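Local coordinates for uncharacterized protein (Bordetella bronchiseptica, PDB 4XG0) that probably acts as an ATP-dependent kinase of the DUF1537 family, whose members phosphorylate acid sugars in catabolic pathways, at residues A[113-118]-A[159-164]; A[138-143]-A[177-182]; A[145-148]-A[153-156]. All blocks are in the same frame, centred on the assembly; numbering follows the deposited sequence.

Contact 1: residues A[113-118]-A[159-164]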
ATOM      1  N   SER A 113      13.196 -14.886  -4.863  1.00 24.46           N
ATOM      2  CA  SER A 113      12.712 -15.379  -3.573  1.00 20.24           C
ATOM      3  C   SER A 113      13.612 -16.457  -3.035  1.00 21.91           C
ATOM      4  O   SER A 113      13.682 -16.623  -1.822  1.00 25.33           O
ATOM      5  CB  SER A 113      11.287 -15.931  -3.644  1.00 21.90           C
ATOM      6  OG  SER A 113      11.190 -17.023  -4.522  1.00 24.85           O
ATOM      7  N   THR A 114      14.247 -17.218  -3.933  1.00 20.61           N
ATOM      8  CA  THR A 114      15.121 -18.293  -3.492  1.00 22.47           C
ATOM      9  C   THR A 114      16.610 -17.959  -3.519  1.00 24.79           C
ATOM     10  O   THR A 114      17.448 -18.871  -3.525  1.00 28.77           O
ATOM     11  CB  THR A 114      14.822 -19.622  -4.232  1.00 24.56           C
ATOM     12  OG1 THR A 114      14.716 -19.404  -5.645  1.00 28.72           O
ATOM     13  CG2 THR A 114      13.537 -20.253  -3.696  1.00 26.24           C
ATOM     14  N   LEU A 115      16.943 -16.668  -3.475  1.00 23.33           N
ATOM     15  CA  LEU A 115      18.318 -16.201  -3.211  1.00 25.38           C
ATOM     16  C   LEU A 115      19.353 -16.411  -4.316  1.00 25.48           C
ATOM     17  O   LEU A 115      20.523 -16.183  -4.061  1.00 30.65           O
ATOM     18  CB  LEU A 115      18.892 -16.874  -1.950  1.00 23.26           C
ATOM     19  CG  LEU A 115      17.955 -16.958  -0.759  1.00 23.33           C
ATOM     20  CD1 LEU A 115      18.665 -17.605   0.431  1.00 27.76           C
ATOM     21  CD2 LEU A 115      17.410 -15.582  -0.358  1.00 21.08           C
ATOM     22  N   ARG A 116      18.944 -16.855  -5.506  1.00 24.85           N
ATOM     23  CA  ARG A 116      19.902 -17.112  -6.564  1.00 28.73           C
ATOM     24  C   ARG A 116      20.441 -15.782  -7.042  1.00 33.77           C
ATOM     25  O   ARG A 116      19.678 -14.829  -7.260  1.00 32.75           O
ATOM     26  CB  ARG A 116      19.292 -17.896  -7.722  1.00 28.38           C
ATOM     27  CG  ARG A 116      18.910 -19.320  -7.366  1.00 32.52           C
ATOM     28  CD  ARG A 116      18.043 -19.962  -8.432  1.00 38.96           C
ATOM     29  NE  ARG A 116      16.736 -19.320  -8.538  1.00 32.31           N
ATOM     30  CZ  ARG A 116      15.828 -19.583  -9.483  1.00 39.96           C
ATOM     31  NH1 ARG A 116      16.087 -20.478 -10.432  1.00 41.56           N
ATOM     32  NH2 ARG A 116      14.658 -18.946  -9.488  1.00 32.38           N
ATOM     33  N   GLY A 117      21.757 -15.710  -7.168  1.00 30.92           N
ATOM     34  CA  GLY A 117      22.439 -14.516  -7.613  1.00 30.00           C
ATOM     35  C   GLY A 117      23.642 -14.174  -6.752  1.00 35.38           C
ATOM     36  O   GLY A 117      23.958 -14.894  -5.806  1.00 36.36           O
ATOM     37  N   ALA A 118      24.313 -13.073  -7.100  1.00 40.85           N
ATOM     38  CA  ALA A 118      25.370 -12.487  -6.281  1.00 46.89           C
ATOM     39  C   ALA A 118      24.740 -11.674  -5.157  1.00 40.86           C
ATOM     40  O   ALA A 118      24.840 -10.438  -5.109  1.00 35.15           O
ATOM     41  CB  ALA A 118      26.277 -11.607  -7.134  1.00 56.96           C
ATOM     42  N   ARG A 159      10.842 -26.813   3.970  1.00 29.78           N
ATOM     43  CA  ARG A 159      12.310 -27.063   4.008  1.00 33.82           C
ATOM     44  C   ARG A 159      13.134 -25.805   3.700  1.00 32.02           C
ATOM     45  O   ARG A 159      12.733 -24.981   2.901  1.00 27.15           O
ATOM     46  CB  ARG A 159      12.730 -28.127   2.991  1.00 42.57           C
ATOM     47  CG  ARG A 159      11.776 -29.281   2.815  1.00 50.00           C
ATOM     48  CD  ARG A 159      12.396 -30.362   1.931  1.00 53.50           C
ATOM     49  NE  ARG A 159      12.514 -29.943   0.534  1.00 55.10           N
ATOM     50  CZ  ARG A 159      11.771 -30.407  -0.472  1.00 64.26           C
ATOM     51  NH1 ARG A 159      11.957 -29.952  -1.709  1.00 65.10           N
ATOM     52  NH2 ARG A 159      10.841 -31.332  -0.262  1.00 66.96           N
ATOM     53  N   PRO A 160      14.311 -25.661   4.318  1.00 28.88           N
ATOM     54  CA  PRO A 160      15.266 -24.615   3.913  1.00 27.80           C
ATOM     55  C   PRO A 160      15.624 -24.737   2.445  1.00 28.09           C
ATOM     56  O   PRO A 160      15.690 -25.862   1.965  1.00 29.80           O
ATOM     57  CB  PRO A 160      16.512 -24.968   4.750  1.00 29.13           C
ATOM     58  CG  PRO A 160      15.952 -25.590   5.971  1.00 29.92           C
ATOM     59  CD  PRO A 160      14.782 -26.415   5.488  1.00 30.43           C
ATOM     60  N   VAL A 161      15.893 -23.628   1.760  1.00 27.68           N
ATOM     61  CA  VAL A 161      16.043 -23.652   0.321  1.00 27.48           C
ATOM     62  C   VAL A 161      17.215 -24.577  -0.070  1.00 29.77           C
ATOM     63  O   VAL A 161      17.118 -25.275  -1.067  1.00 35.37           O
ATOM     64  CB  VAL A 161      16.212 -22.240  -0.246  1.00 26.49           C
ATOM     65  CG1 VAL A 161      17.466 -21.575   0.330  1.00 29.60           C
ATOM     66  CG2 VAL A 161      16.237 -22.267  -1.756  1.00 29.25           C
ATOM     67  N   THR A 162      18.279 -24.621   0.745  1.00 32.50           N
ATOM     68  CA  THR A 162      19.424 -25.502   0.475  1.00 35.05           C
ATOM     69  C   THR A 162      19.090 -27.005   0.506  1.00 41.45           C
ATOM     70  O   THR A 162      19.940 -27.820   0.163  1.00 41.34           O
ATOM     71  CB  THR A 162      20.641 -25.244   1.454  1.00 33.08           C
ATOM     72  OG1 THR A 162      20.182 -25.129   2.805  1.00 38.95           O
ATOM     73  CG2 THR A 162      21.393 -23.979   1.067  1.00 41.50           C
ATOM     74  N   GLU A 163      17.877 -27.379   0.921  1.00 38.96           N
ATOM     75  CA  GLU A 163      17.426 -28.776   0.811  1.00 41.55           C
ATOM     76  C   GLU A 163      16.604 -29.045  -0.465  1.00 47.08           C
ATOM     77  O   GLU A 163      16.075 -30.140  -0.648  1.00 49.04           O
ATOM     78  CB  GLU A 163      16.602 -29.195   2.029  1.00 35.90           C
ATOM     79  CG  GLU A 163      17.400 -29.299   3.324  1.00 41.12           C
ATOM     80  CD  GLU A 163      16.533 -29.683   4.504  1.00 48.00           C
ATOM     81  OE1 GLU A 163      15.421 -30.204   4.276  1.00 49.52           O
ATOM     82  OE2 GLU A 163      16.956 -29.462   5.662  1.00 47.70           O
ATOM     83  N   THR A 164      16.501 -28.051  -1.335  1.00 40.09           N
ATOM     84  CA  THR A 164      15.665 -28.164  -2.525  1.00 44.06           C
ATOM     85  C   THR A 164      16.501 -28.068  -3.795  1.00 53.88           C
ATOM     86  O   THR A 164      17.710 -27.851  -3.748  1.00 50.28           O
ATOM     87  CB  THR A 164      14.614 -27.044  -2.582  1.00 48.30           C
ATOM     88  OG1 THR A 164      15.255 -25.808  -2.905  1.00 39.44           O
ATOM     89  CG2 THR A 164      13.897 -26.915  -1.253  1.00 40.09           C
TER
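V161 sets its two methyl groups against T114 and L115, the side chains of a loop beside the small antiparallel sheet of the probable sugar-binding domain. That loop, 113-118, leads from the parallel-sheet strand 106-110 into helix 119-130, while V161 begins a short 3-10 turn just after strand 159-160. The two methyls of the valine divide the work. CG2 meets both CB and CG2 of T114, with V161 CG2 and T114 CG2 3.9 Å apart. CG1 branches the other way, lying between the backbone N and the carbonyl carbon (chi1 61°), and V161 CG1 comes to 4.1 Å from L115 CD1. The leucine touches with this one terminal methyl, and both pairs of side chains meet at a slant.

No hydrogen bond crosses between the segments, and all three touching residues are buried. The threonine divides its two ends: its methyl faces the valine, whereas OG1 is hydrogen-bonded to D112. V156 and L154 of strand 153-156 extend the apolar surface, V156 packing on T114 and L154 on L115. Beside this patch, S113 OG hydrogen-bonds a bound citrate, probably acquired from the crystallisation liquor, consistent with a pocket here.

The turn that presents V161 is fastened by hydrogen bonds within the segment. E163 N bonds to P160 O, and the carbonyl of V161 is gripped twice by T164, through the backbone N at 2.9 Å from V161 O and through OG1, which approaches V161 O in the carbonyl plane, on a lone pair, at 2.7 Å.

Contact 2: residues A[138-143]-A[177-182]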
ATOM      1  N   VAL A 138      15.939  -6.718   4.358  1.00 22.77           N
ATOM      2  CA  VAL A 138      15.970  -7.861   3.468  1.00 23.11           C
ATOM      3  C   VAL A 138      14.935  -8.892   3.877  1.00 19.10           C
ATOM      4  O   VAL A 138      14.968  -9.449   4.998  1.00 22.27           O
ATOM      5  CB  VAL A 138      17.354  -8.515   3.490  1.00 22.89           C
ATOM      6  CG1 VAL A 138      17.395  -9.655   2.534  1.00 19.71           C
ATOM      7  CG2 VAL A 138      18.422  -7.501   3.114  1.00 25.57           C
ATOM      8  N   CYS A 139      14.012  -9.162   2.968  1.00 19.39           N
ATOM      9  CA  CYS A 139      13.004 -10.189   3.210  1.00 21.15           C
ATOM     10  C   CYS A 139      12.455 -10.733   1.874  1.00 21.40           C
ATOM     11  O   CYS A 139      11.488 -10.209   1.310  1.00 19.54           O
ATOM     12  CB  CYS A 139      11.862  -9.614   4.026  1.00 17.46           C
ATOM     13  SG  CYS A 139      10.499 -10.799   4.259  1.00 20.98           S
ATOM     14  N   PRO A 140      13.037 -11.827   1.392  1.00 20.51           N
ATOM     15  CA  PRO A 140      12.640 -12.282   0.053  1.00 20.90           C
ATOM     16  C   PRO A 140      11.394 -13.189   0.054  1.00 17.30           C
ATOM     17  O   PRO A 140      11.095 -13.872  -0.939  1.00 18.58           O
ATOM     18  CB  PRO A 140      13.883 -13.037  -0.440  1.00 19.77           C
ATOM     19  CG  PRO A 140      14.997 -12.551   0.419  1.00 18.86           C
ATOM     20  CD  PRO A 140      14.349 -12.369   1.755  1.00 17.81           C
ATOM     21  N   ALA A 141      10.700 -13.245   1.166  1.00 19.87           N
ATOM     22  CA  ALA A 141       9.486 -14.085   1.251  1.00 19.56           C
ATOM     23  C   ALA A 141       8.491 -13.812   0.149  1.00 19.21           C
ATOM     24  O   ALA A 141       8.295 -12.659  -0.272  1.00 17.66           O
ATOM     25  CB  ALA A 141       8.794 -13.888   2.577  1.00 19.38           C
ATOM     26  N   PHE A 142       7.791 -14.875  -0.261  1.00 19.36           N
ATOM     27  CA  PHE A 142       6.725 -14.748  -1.248  1.00 17.65           C
ATOM     28  C   PHE A 142       5.711 -15.790  -0.844  1.00 20.72           C
ATOM     29  O   PHE A 142       5.688 -16.898  -1.368  1.00 23.38           O
ATOM     30  CB  PHE A 142       7.278 -15.017  -2.650  1.00 19.30           C
ATOM     31  CG  PHE A 142       6.449 -14.432  -3.765  1.00 18.78           C
ATOM     32  CD1 PHE A 142       5.185 -13.947  -3.521  1.00 19.08           C
ATOM     33  CD2 PHE A 142       6.958 -14.379  -5.040  1.00 24.55           C
ATOM     34  CE1 PHE A 142       4.428 -13.376  -4.555  1.00 21.35           C
ATOM     35  CE2 PHE A 142       6.195 -13.804  -6.077  1.00 24.73           C
ATOM     36  CZ  PHE A 142       4.957 -13.321  -5.824  1.00 22.55           C
ATOM     37  N   PRO A 143       4.902 -15.466   0.157  1.00 19.04           N
ATOM     38  CA  PRO A 143       4.111 -16.512   0.789  1.00 23.41           C
ATOM     39  C   PRO A 143       3.138 -17.227  -0.145  1.00 23.89           C
ATOM     40  O   PRO A 143       2.888 -18.417   0.063  1.00 24.70           O
ATOM     41  CB  PRO A 143       3.389 -15.769   1.906  1.00 26.37           C
ATOM     42  CG  PRO A 143       4.323 -14.579   2.208  1.00 23.87           C
ATOM     43  CD  PRO A 143       4.904 -14.208   0.915  1.00 17.95           C
ATOM     44  N   SER A 177      21.270 -20.934   3.201  1.00 28.77           N
ATOM     45  CA  SER A 177      19.833 -20.643   3.334  1.00 26.89           C
ATOM     46  C   SER A 177      19.598 -19.596   4.417  1.00 25.92           C
ATOM     47  O   SER A 177      18.568 -18.964   4.455  1.00 26.26           O
ATOM     48  CB  SER A 177      19.097 -21.914   3.790  1.00 35.97           C
ATOM     49  OG  SER A 177      19.289 -23.015   2.913  1.00 44.35           O
ATOM     50  N   HIS A 178      20.562 -19.463   5.335  1.00 27.11           N
ATOM     51  CA  HIS A 178      20.390 -18.584   6.481  1.00 26.72           C
ATOM     52  C   HIS A 178      20.858 -17.208   6.073  1.00 26.32           C
ATOM     53  O   HIS A 178      22.074 -16.959   5.953  1.00 27.68           O
ATOM     54  CB  HIS A 178      21.201 -19.120   7.690  1.00 28.52           C
ATOM     55  CG  HIS A 178      20.900 -18.394   8.964  1.00 29.45           C
ATOM     56  ND1 HIS A 178      21.843 -17.666   9.645  1.00 31.13           N
ATOM     57  CD2 HIS A 178      19.733 -18.226   9.631  1.00 36.58           C
ATOM     58  CE1 HIS A 178      21.285 -17.118  10.716  1.00 35.31           C
ATOM     59  NE2 HIS A 178      20.001 -17.438  10.723  1.00 35.36           N
ATOM     60  N   ILE A 179      19.900 -16.314   5.786  1.00 24.68           N
ATOM     61  CA  ILE A 179      20.249 -15.094   5.075  1.00 26.14           C
ATOM     62  C   ILE A 179      21.206 -14.236   5.911  1.00 25.65           C
ATOM     63  O   ILE A 179      22.140 -13.652   5.368  1.00 26.57           O
ATOM     64  CB  ILE A 179      18.998 -14.311   4.608  1.00 22.49           C
ATOM     65  CG1 ILE A 179      18.084 -15.252   3.819  1.00 21.60           C
ATOM     66  CG2 ILE A 179      19.442 -13.127   3.777  1.00 22.42           C
ATOM     67  CD1 ILE A 179      16.691 -14.700   3.530  1.00 27.76           C
ATOM     68  N   PRO A 180      21.025 -14.207   7.244  1.00 26.10           N
ATOM     69  CA  PRO A 180      21.943 -13.423   8.089  1.00 27.72           C
ATOM     70  C   PRO A 180      23.403 -13.896   7.993  1.00 29.75           C
ATOM     71  O   PRO A 180      24.326 -13.092   8.063  1.00 31.17           O
ATOM     72  CB  PRO A 180      21.364 -13.599   9.493  1.00 29.62           C
ATOM     73  CG  PRO A 180      19.910 -13.928   9.268  1.00 31.93           C
ATOM     74  CD  PRO A 180      19.872 -14.722   8.005  1.00 25.94           C
ATOM     75  N   THR A 181      23.606 -15.196   7.829  1.00 30.13           N
ATOM     76  CA  THR A 181      24.937 -15.735   7.601  1.00 32.15           C
ATOM     77  C   THR A 181      25.432 -15.343   6.198  1.00 32.24           C
ATOM     78  O   THR A 181      26.555 -14.868   6.033  1.00 34.03           O
ATOM     79  CB  THR A 181      24.911 -17.245   7.767  1.00 32.65           C
ATOM     80  OG1 THR A 181      24.574 -17.553   9.115  1.00 32.98           O
ATOM     81  CG2 THR A 181      26.271 -17.858   7.453  1.00 34.93           C
ATOM     82  N   LEU A 182      24.566 -15.498   5.197  1.00 30.60           N
ATOM     83  CA  LEU A 182      24.887 -15.136   3.808  1.00 31.47           C
ATOM     84  C   LEU A 182      25.352 -13.691   3.726  1.00 34.64           C
ATOM     85  O   LEU A 182      26.349 -13.386   3.052  1.00 33.78           O
ATOM     86  CB  LEU A 182      23.670 -15.371   2.898  1.00 31.81           C
ATOM     87  CG  LEU A 182      23.777 -15.129   1.386  1.00 29.26           C
ATOM     88  CD1 LEU A 182      24.857 -15.988   0.761  1.00 35.08           C
ATOM     89  CD2 LEU A 182      22.416 -15.404   0.748  1.00 28.38           C
TER
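I179 packs with its two branches on P140 and V138, and the contact between the segments is wholly apolar. The longer branch ends in CD1, which points at the CD-CG side of the proline ring: I179 CD1 is 3.8 Å from P140 CD and slightly farther from CG. An extended chain (chi2 169°) carries this methyl forward to the ring. The shorter branch serves the strand, with I179 CG2 4.2 Å from V138 CG1. All three residues are buried, and F119, at the start of helix 119-130, touches both P140 and I179.

Polar interactions lie within the segments or lead outward. H178 is the N-cap residue of helix 179-183; its carbonyl oxygen accepts from L182 N, with H178 O and L182 N 3.0 Å apart, and, weakly, from T181 N. Its imidazole is fixed by T181 OG1, which lies in the ring plane at the edge and is 2.8 Å from H178 ND1, in a nearly straight bond (171°). P180 CD sits over the centre of one ring face, and Q187 takes up NE2. On the other segment, P140 O accepts a hydrogen bond from S239 OG.

V138 lies on an inner strand of the eight-stranded parallel sheet, and P140 is in the loop that follows it. A strand and its outgoing loop are thus covered by the first turn of a helix, packing characteristic of an alpha/beta domain built on a parallel sheet.

Contact 3: residues A[145-148]-A[153-156]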
ATOM      1  N   THR A 145       3.547 -18.112  -3.060  1.00 22.46           N
ATOM      2  CA  THR A 145       4.271 -19.177  -3.756  1.00 22.26           C
ATOM      3  C   THR A 145       5.113 -20.089  -2.868  1.00 23.23           C
ATOM      4  O   THR A 145       5.883 -20.885  -3.365  1.00 29.96           O
ATOM      5  CB  THR A 145       5.146 -18.638  -4.884  1.00 22.74           C
ATOM      6  OG1 THR A 145       6.172 -17.812  -4.362  1.00 24.48           O
ATOM      7  CG2 THR A 145       4.304 -17.750  -5.824  1.00 29.07           C
ATOM      8  N   GLY A 146       4.942 -19.980  -1.561  1.00 23.13           N
ATOM      9  CA  GLY A 146       5.538 -20.932  -0.640  1.00 23.65           C
ATOM     10  C   GLY A 146       6.894 -20.545  -0.102  1.00 27.01           C
ATOM     11  O   GLY A 146       7.539 -21.344   0.579  1.00 29.92           O
ATOM     12  N   ARG A 147       7.336 -19.323  -0.346  1.00 24.09           N
ATOM     13  CA  ARG A 147       8.623 -18.923   0.217  1.00 23.70           C
ATOM     14  C   ARG A 147       8.394 -18.090   1.462  1.00 23.00           C
ATOM     15  O   ARG A 147       7.590 -17.166   1.461  1.00 23.46           O
ATOM     16  CB  ARG A 147       9.439 -18.157  -0.797  1.00 19.06           C
ATOM     17  CG  ARG A 147       9.994 -18.996  -1.931  1.00 23.06           C
ATOM     18  CD  ARG A 147       9.047 -19.026  -3.106  1.00 22.86           C
ATOM     19  NE  ARG A 147       9.685 -19.634  -4.264  1.00 26.60           N
ATOM     20  CZ  ARG A 147       9.457 -20.874  -4.703  1.00 32.36           C
ATOM     21  NH1 ARG A 147      10.139 -21.329  -5.745  1.00 34.15           N
ATOM     22  NH2 ARG A 147       8.552 -21.663  -4.127  1.00 38.06           N
ATOM     23  N   THR A 148       9.077 -18.442   2.533  1.00 23.08           N
ATOM     24  CA  THR A 148       8.938 -17.743   3.793  1.00 21.30           C
ATOM     25  C   THR A 148      10.340 -17.554   4.355  1.00 18.85           C
ATOM     26  O   THR A 148      11.270 -18.198   3.898  1.00 21.76           O
ATOM     27  CB  THR A 148       8.058 -18.504   4.775  1.00 21.94           C
ATOM     28  OG1 THR A 148       8.592 -19.827   5.037  1.00 21.53           O
ATOM     29  CG2 THR A 148       6.645 -18.633   4.214  1.00 25.90           C
ATOM     30  N   VAL A 153      15.984 -17.800   7.834  1.00 22.96           N
ATOM     31  CA  VAL A 153      16.225 -18.830   6.831  1.00 23.26           C
ATOM     32  C   VAL A 153      15.184 -18.793   5.728  1.00 22.02           C
ATOM     33  O   VAL A 153      14.006 -18.740   6.009  1.00 22.32           O
ATOM     34  CB  VAL A 153      16.184 -20.242   7.465  1.00 24.66           C
ATOM     35  CG1 VAL A 153      16.392 -21.299   6.407  1.00 26.40           C
ATOM     36  CG2 VAL A 153      17.239 -20.385   8.552  1.00 26.14           C
ATOM     37  N   LEU A 154      15.623 -18.803   4.480  1.00 21.86           N
ATOM     38  CA  LEU A 154      14.668 -18.828   3.365  1.00 23.71           C
ATOM     39  C   LEU A 154      14.144 -20.260   3.235  1.00 30.13           C
ATOM     40  O   LEU A 154      14.896 -21.190   2.934  1.00 27.61           O
ATOM     41  CB  LEU A 154      15.338 -18.345   2.077  1.00 24.63           C
ATOM     42  CG  LEU A 154      14.421 -17.865   0.926  1.00 21.84           C
ATOM     43  CD1 LEU A 154      13.613 -19.040   0.346  1.00 26.15           C
ATOM     44  CD2 LEU A 154      13.484 -16.743   1.406  1.00 20.51           C
ATOM     45  N   TYR A 155      12.859 -20.425   3.532  1.00 24.94           N
ATOM     46  CA  TYR A 155      12.178 -21.705   3.416  1.00 22.71           C
ATOM     47  C   TYR A 155      11.353 -21.756   2.126  1.00 22.34           C
ATOM     48  O   TYR A 155      10.687 -20.784   1.752  1.00 21.88           O
ATOM     49  CB  TYR A 155      11.238 -21.918   4.600  1.00 27.43           C
ATOM     50  CG  TYR A 155      11.858 -22.688   5.741  1.00 27.40           C
ATOM     51  CD1 TYR A 155      12.841 -22.118   6.536  1.00 28.99           C
ATOM     52  CD2 TYR A 155      11.482 -23.991   5.996  1.00 30.50           C
ATOM     53  CE1 TYR A 155      13.424 -22.821   7.590  1.00 25.90           C
ATOM     54  CE2 TYR A 155      12.037 -24.701   7.038  1.00 32.50           C
ATOM     55  CZ  TYR A 155      13.014 -24.114   7.822  1.00 33.48           C
ATOM     56  OH  TYR A 155      13.566 -24.829   8.831  1.00 37.61           O
ATOM     57  N   VAL A 156      11.413 -22.908   1.457  1.00 26.69           N
ATOM     58  CA  VAL A 156      10.522 -23.212   0.333  1.00 27.27           C
ATOM     59  C   VAL A 156       9.610 -24.346   0.825  1.00 36.31           C
ATOM     60  O   VAL A 156      10.098 -25.440   1.103  1.00 32.26           O
ATOM     61  CB  VAL A 156      11.325 -23.706  -0.909  1.00 30.45           C
ATOM     62  CG1 VAL A 156      10.392 -24.065  -2.046  1.00 32.08           C
ATOM     63  CG2 VAL A 156      12.351 -22.652  -1.377  1.00 26.26           C
TER
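T148 and Y155 hold the two strands of a beta hairpin together through a pair of reciprocal backbone hydrogen bonds. T148 N donates to Y155 O at 2.9 Å and Y155 N returns the bond to T148 O at 2.8 Å, which makes this an antiparallel hydrogen-bonded pair. R147 and V156 form the neighbouring non-hydrogen-bonded pair, where R147 CA lies 3.2 Å from Y155 O in a CA-H...O contact. G146 and R147 together face F142, so that strand 147-150 opens with a G1 beta bulge; the backbone angles of G146 are ones that favour glycine.

The tight part of the contact is this backbone ladder and the side chains nearest to it. L154 is buried, and its CD2 closes to 3.6 Å on T148 O, while T148 OG1 reaches to 3.4 Å from Y155 CB. The polar end of that threonine is engaged by R150, and the T148 and Y155 side chains meet at an angle.

The looser part lies farther out, where the side chains are partly exposed. On the face shared by R147 and V156 the two side chains run alongside each other, pointing the same way, and R147 NH2 comes to 3.7 Å from V156 CG1. The arginine chain bends at chi2 (91°), turning its guanidinium back toward the start of the segment, where NH2 makes a weak hydrogen bond to T145 O. On the other face the phenol of Y155 leads away from the first strand.

A bound citrate lies near R147, and NE bonds weakly to S113, itself a citrate ligand. A cationic group held beside a carboxylate-rich molecule is consistent with a pocket that can accept an anion; whether an acid-sugar substrate binds there is not established.

From the N terminus, the loop 113-118 comes first, and contact 1 closes when 159-164 packs against it. Between these two segments the chain passes along strand 135-139 into 138-143, then makes the hairpin of contact 3, which is nested inside both other closures. Contact 2 closes last, at 177-182, so contacts 1 and 2 cross. The result ties the three-stranded antiparallel sheet to the large parallel sheet and to helix 179-183. Backbone hydrogen bonds join the pieces: L154 O accepts from V161 N, L154 N donates to S177 O, and F142 N donates to R147 O, binding all three contacts on the same side of the chain's centre.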